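PDB 6DM4: RavO from Legionella pneumophila subsp. pneumophila, which contains an SH2 domain, the part in this chain, which binds a phosphotyrosine peptide from human Shc1. Local coordinates for residues E10-D15 / V56-S61; G79-I84 / A103-H108. One frame throughout, in Å; residues are numbered along the deposited sequence. Where two conformers were deposited one is given.

Contact 1: residues E10-D15 / V56-S61; sequences EEIFVD and VFIAAS
I58 lays its CD1 methyl against the rim of the F13 ring, meeting CE1 of F13 at 3.7 Å and CZ at 3.9 Å. The methyl lies close to the ring plane, an edge approach and not a CH-pi contact over the face. Chi1 of I58 (-53°) places CG1 beside the backbone N, and the bend at chi2 (-63°) turns CD1 to the ring. F13 itself leaves its backbone at a tangent to the strand, and its outer ring carbons do the touching. On the other branch, CG2 of I58 stands 4.3 Å from CG2 of I12, the residue before F13, a looser approach. CA of I12 and CA of I58 lie 9.0 Å apart, which leaves the junction to side chains alone. I12 also packs on V101 and L105, placing helix 4-13 beside helix 101-119 on the same face of the central antiparallel sheet of the SH2 domain, to which strand 55-64 belongs. F13 also rests on W43 of strand 40-43 and on F13 of the second subunit, which brings the seam close to the dimer interface. On the strand, A59 packs against the modified side chain of the bound peptide. The three touching side chains are buried and apolar, and 130 Å² is buried between the two segments; the chemistry implies a hydrophobic seating of helix 4-13 on strand 55-64 without directional bonds.

Contact 2: residues G79-I84 / A103-H108; sequences GELFSI and ATLTQH
L81 and L105 form the closely packed half of this contact, with CD2 of L81 4.0 Å from CD2 of L105 and 4.2 Å from its CG. Both are buried, and the leucines approach at a slant; the CD2 methyl of each makes the closest contact. The side chain of L81 leaves toward the helix, where chi1 (-175°) with chi2 (60°) sets CD2 against L105; L105 leaves the helix off to one side and only its end closes the distance. The surrounding apolar wall includes Y73, which both leucines touch, and I94 beside L81. One helical turn on, the contact thins. CB of S83 sits 4.2 Å from CE1 of H108, and NE2 of the same ring is equally near, an oblique approach of a methylene group. Both residues are partly exposed, which makes this the loose side; H108 was deposited in two conformers, so the meeting is doubtful. The histidine has its polar anchor in Y73, whose OH is hydrogen-bonded to ND1, while the two rings meet with their planes at about 75°. The CA atoms are similarly spaced at both points, L81 to L105 being 9.4 Å and S83 to H108 9.3 Å. Helix 101-119, packed by apolar side chains on one face of the central antiparallel sheet, is the C-terminal one of the two helices that flank that sheet in the SH2 fold.

Overall arrangement
From the N terminus, helix 4-13 comes first, and contact 1 brings it onto strand 55-64, closing a 40-residue excursion that holds helix 25-34, strand 40-43 and helix 46-49. The chain then runs through strand 67-76, and contact 2 closes the 18-residue loop between segments 79-84 and 103-108, which holds strand 91-94 and the start of helix 101-119. The two closures follow in series and neither nest nor cross. Their centres lie about 10 Å apart on one sheet, and they touch twice: CD1 of I12 is 3.9 Å from CD1 of L105, joining the two helices, and CE1 of F57 is 3.4 Å from CD1 of I84, linking strands 55-64 and 81-84.

Contact 1: residues E10-D15 / V56-S61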
loop_
_atom_site.group_PDB
_atom_site.type_symbol
_atom_site.label_atom_id
_atom_site.label_comp_id
_atom_site.label_asym_id
_atom_site.label_seq_id
_atom_site.Cartn_x
_atom_site.Cartn_y
_atom_site.Cartn_z
ATOM N N GLU A 10 -0.205 4.241 1.282
ATOM C CA GLU A 10 -1.496 3.737 1.740
ATOM C C GLU A 10 -2.608 4.153 0.789
ATOM O O GLU A 10 -3.434 3.328 0.383
ATOM C CB GLU A 10 -1.784 4.242 3.160
ATOM C CG GLU A 10 -2.999 3.598 3.836
ATOM C CD GLU A 10 -3.523 4.418 5.015
ATOM O OE1 GLU A 10 -3.607 5.656 4.883
ATOM O OE2 GLU A 10 -3.848 3.838 6.071
ATOM N N GLU A 11 -2.637 5.435 0.418
ATOM C CA GLU A 11 -3.692 5.940 -0.453
ATOM C C GLU A 11 -3.691 5.214 -1.794
ATOM O O GLU A 11 -4.755 4.918 -2.346
ATOM C CB GLU A 11 -3.517 7.446 -0.658
ATOM C CG GLU A 11 -4.549 8.297 0.070
ATOM C CD GLU A 11 -4.310 9.788 -0.100
ATOM O OE1 GLU A 11 -3.339 10.313 0.486
ATOM O OE2 GLU A 11 -5.097 10.440 -0.820
ATOM N N ILE A 12 -2.507 4.910 -2.324
ATOM C CA ILE A 12 -2.419 4.252 -3.626
ATOM C C ILE A 12 -2.754 2.771 -3.506
ATOM O O ILE A 12 -3.561 2.238 -4.276
ATOM C CB ILE A 12 -1.020 4.465 -4.239
ATOM C CG1 ILE A 12 -0.780 5.946 -4.535
ATOM C CG2 ILE A 12 -0.837 3.635 -5.524
ATOM C CD1 ILE A 12 0.586 6.229 -5.123
ATOM N N PHE A 13 -2.144 2.085 -2.538
ATOM C CA PHE A 13 -2.213 0.629 -2.506
ATOM C C PHE A 13 -3.578 0.105 -2.078
ATOM O O PHE A 13 -3.898 -1.053 -2.372
ATOM C CB PHE A 13 -1.132 0.071 -1.582
ATOM C CG PHE A 13 0.267 0.260 -2.103
ATOM C CD1 PHE A 13 0.500 0.413 -3.460
ATOM C CD2 PHE A 13 1.348 0.282 -1.236
ATOM C CE1 PHE A 13 1.788 0.588 -3.940
ATOM C CE2 PHE A 13 2.640 0.456 -1.710
ATOM C CZ PHE A 13 2.861 0.609 -3.061
ATOM N N VAL A 14 -4.392 0.910 -1.388
ATOM C CA VAL A 14 -5.737 0.454 -1.040
ATOM C C VAL A 14 -6.734 0.673 -2.166
ATOM O O VAL A 14 -7.856 0.157 -2.093
ATOM C CB VAL A 14 -6.300 1.134 0.227
ATOM C CG1 VAL A 14 -5.319 1.044 1.389
ATOM C CG2 VAL A 14 -6.650 2.588 -0.059
ATOM N N ASP A 15 -6.367 1.427 -3.196
ATOM C CA ASP A 15 -7.319 1.790 -4.232
ATOM C C ASP A 15 -7.548 0.611 -5.172
ATOM O O ASP A 15 -6.634 -0.169 -5.452
ATOM C CB ASP A 15 -6.822 3.004 -5.017
ATOM C CG ASP A 15 -7.853 3.531 -5.995
ATOM O OD1 ASP A 15 -8.641 4.419 -5.608
ATOM O OD2 ASP A 15 -7.891 3.043 -7.145
ATOM N N VAL A 56 9.961 5.615 -4.358
ATOM C CA VAL A 56 9.184 4.409 -4.617
ATOM C C VAL A 56 8.429 4.639 -5.917
ATOM O O VAL A 56 7.756 5.665 -6.077
ATOM C CB VAL A 56 8.222 4.101 -3.457
ATOM C CG1 VAL A 56 7.293 2.947 -3.823
ATOM C CG2 VAL A 56 9.006 3.776 -2.195
ATOM N N PHE A 57 8.551 3.703 -6.852
ATOM C CA PHE A 57 8.061 3.902 -8.208
ATOM C C PHE A 57 6.742 3.164 -8.409
ATOM O O PHE A 57 6.621 1.984 -8.063
ATOM C CB PHE A 57 9.094 3.430 -9.231
ATOM C CG PHE A 57 10.376 4.221 -9.210
ATOM C CD1 PHE A 57 10.491 5.394 -9.933
ATOM C CD2 PHE A 57 11.471 3.777 -8.483
ATOM C CE1 PHE A 57 11.677 6.120 -9.922
ATOM C CE2 PHE A 57 12.651 4.495 -8.470
ATOM C CZ PHE A 57 12.754 5.669 -9.188
ATOM N N ILE A 58 5.764 3.868 -8.971
ATOM C CA ILE A 58 4.456 3.314 -9.298
ATOM C C ILE A 58 4.163 3.645 -10.750
ATOM O O ILE A 58 4.316 4.798 -11.167
ATOM C CB ILE A 58 3.346 3.880 -8.392
ATOM C CG1 ILE A 58 3.713 3.718 -6.916
ATOM C CG2 ILE A 58 2.016 3.205 -8.710
ATOM C CD1 ILE A 58 3.843 2.291 -6.482
ATOM N N ALA A 59 3.740 2.646 -11.522
ATOM C CA ALA A 59 3.392 2.870 -12.914
ATOM C C ALA A 59 1.883 2.819 -13.097
ATOM O O ALA A 59 1.181 2.066 -12.417
ATOM C CB ALA A 59 4.057 1.839 -13.837
ATOM N N ALA A 60 1.392 3.647 -14.011
ATOM C CA ALA A 60 0.038 3.524 -14.525
ATOM C C ALA A 60 0.083 2.896 -15.912
ATOM O O ALA A 60 1.054 3.062 -16.649
ATOM C CB ALA A 60 -0.647 4.887 -14.594
ATOM N N SER A 61 -0.972 2.165 -16.260
ATOM C CA SER A 61 -1.109 1.598 -17.594
ATOM C C SER A 61 -2.545 1.775 -18.058
ATOM O O SER A 61 -3.477 1.699 -17.253
ATOM C CB SER A 61 -0.725 0.110 -17.628
ATOM O OG SER A 61 0.665 -0.058 -17.411
#

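Contact 2: residues G79-I84 / A103-H108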
loop_
_atom_site.group_PDB
_atom_site.type_symbol
_atom_site.label_atom_id
_atom_site.label_comp_id
_atom_site.label_asym_id
_atom_site.label_seq_id
_atom_site.Cartn_x
_atom_site.Cartn_y
_atom_site.Cartn_z
ATOM N N GLY A 79 7.141 12.128 0.819
ATOM C CA GLY A 79 5.785 11.977 0.333
ATOM C C GLY A 79 5.413 12.774 -0.897
ATOM O O GLY A 79 4.233 12.794 -1.263
ATOM N N GLU A 80 6.372 13.430 -1.547
ATOM C CA GLU A 80 6.085 14.225 -2.733
ATOM C C GLU A 80 5.957 13.329 -3.961
ATOM O O GLU A 80 6.715 12.368 -4.124
ATOM C CB GLU A 80 7.195 15.248 -2.960
ATOM C CG GLU A 80 7.403 16.204 -1.804
ATOM C CD GLU A 80 8.260 17.383 -2.206
ATOM O OE1 GLU A 80 7.719 18.503 -2.311
ATOM O OE2 GLU A 80 9.472 17.181 -2.430
ATOM N N LEU A 81 5.002 13.660 -4.829
ATOM C CA LEU A 81 4.715 12.897 -6.037
ATOM C C LEU A 81 5.384 13.535 -7.250
ATOM O O LEU A 81 5.518 14.760 -7.338
ATOM C CB LEU A 81 3.205 12.797 -6.269
ATOM C CG LEU A 81 2.705 11.924 -7.425
ATOM C CD1 LEU A 81 3.151 10.473 -7.263
ATOM C CD2 LEU A 81 1.190 12.017 -7.544
ATOM N N PHE A 82 5.816 12.685 -8.181
ATOM C CA PHE A 82 6.503 13.127 -9.387
ATOM C C PHE A 82 6.130 12.214 -10.545
ATOM O O PHE A 82 5.975 11.005 -10.361
ATOM C CB PHE A 82 8.030 13.110 -9.221
ATOM C CG PHE A 82 8.530 13.907 -8.048
ATOM C CD1 PHE A 82 8.537 13.364 -6.772
ATOM C CD2 PHE A 82 9.008 15.192 -8.225
ATOM C CE1 PHE A 82 9.000 14.097 -5.692
ATOM C CE2 PHE A 82 9.472 15.934 -7.146
ATOM C CZ PHE A 82 9.469 15.386 -5.880
ATOM N N SER A 83 5.992 12.796 -11.732
ATOM C CA SER A 83 5.984 12.024 -12.964
ATOM C C SER A 83 7.422 11.891 -13.444
ATOM O O SER A 83 8.227 12.812 -13.281
ATOM C CB SER A 83 5.121 12.698 -14.033
ATOM O OG SER A 83 5.738 13.879 -14.508
ATOM N N ILE A 84 7.753 10.742 -14.025
ATOM C CA ILE A 84 9.146 10.415 -14.301
ATOM C C ILE A 84 9.300 10.058 -15.772
ATOM O O ILE A 84 8.630 9.147 -16.269
ATOM C CB ILE A 84 9.653 9.283 -13.396
ATOM C CG1 ILE A 84 9.779 9.817 -11.965
ATOM C CG2 ILE A 84 10.995 8.767 -13.895
ATOM C CD1 ILE A 84 9.860 8.761 -10.917
ATOM N N ALA A 103 -7.225 10.933 -6.464
ATOM C CA ALA A 103 -7.900 11.925 -7.294
ATOM C C ALA A 103 -6.919 12.635 -8.210
ATOM O O ALA A 103 -7.276 13.005 -9.335
ATOM C CB ALA A 103 -8.637 12.942 -6.423
ATOM N N THR A 104 -5.675 12.810 -7.757
ATOM C CA THR A 104 -4.663 13.475 -8.570
ATOM C C THR A 104 -4.187 12.570 -9.696
ATOM O O THR A 104 -4.182 12.967 -10.870
ATOM C CB THR A 104 -3.484 13.901 -7.695
ATOM O OG1 THR A 104 -3.946 14.775 -6.657
ATOM C CG2 THR A 104 -2.439 14.619 -8.530
ATOM N N LEU A 105 -3.769 11.349 -9.351
ATOM C CA LEU A 105 -3.304 10.398 -10.354
ATOM C C LEU A 105 -4.377 10.132 -11.400
ATOM O O LEU A 105 -4.079 10.066 -12.599
ATOM C CB LEU A 105 -2.878 9.098 -9.672
ATOM C CG LEU A 105 -1.535 9.158 -8.947
ATOM C CD1 LEU A 105 -1.342 7.927 -8.066
ATOM C CD2 LEU A 105 -0.398 9.301 -9.954
ATOM N N THR A 106 -5.634 10.010 -10.969
ATOM C CA THR A 106 -6.721 9.772 -11.914
ATOM C C THR A 106 -6.786 10.876 -12.965
ATOM O O THR A 106 -6.938 10.601 -14.162
ATOM C CB THR A 106 -8.049 9.654 -11.169
ATOM O OG1 THR A 106 -8.011 8.505 -10.314
ATOM C CG2 THR A 106 -9.201 9.501 -12.153
ATOM N N GLN A 107 -6.660 12.133 -12.537
ATOM C CA GLN A 107 -6.681 13.235 -13.495
ATOM C C GLN A 107 -5.462 13.209 -14.408
ATOM O O GLN A 107 -5.585 13.429 -15.615
ATOM C CB GLN A 107 -6.771 14.575 -12.760
ATOM C CG GLN A 107 -8.103 14.795 -12.076
ATOM C CD GLN A 107 -9.260 14.747 -13.054
ATOM O OE1 GLN A 107 -9.206 15.355 -14.123
ATOM N NE2 GLN A 107 -10.318 14.034 -12.688
ATOM N N HIS A 108 -4.278 12.944 -13.856
ATOM C CA HIS A 108 -3.066 12.924 -14.673
ATOM C C HIS A 108 -3.113 11.803 -15.702
ATOM O O HIS A 108 -2.659 11.972 -16.840
ATOM C CB HIS A 108 -1.834 12.775 -13.777
ATOM C CG HIS A 108 -0.535 13.052 -14.471
ATOM N ND1 HIS A 108 0.179 12.076 -15.132
ATOM C CD2 HIS A 108 0.188 14.191 -14.587
ATOM C CE1 HIS A 108 1.281 12.604 -15.635
ATOM N NE2 HIS A 108 1.310 13.886 -15.319
#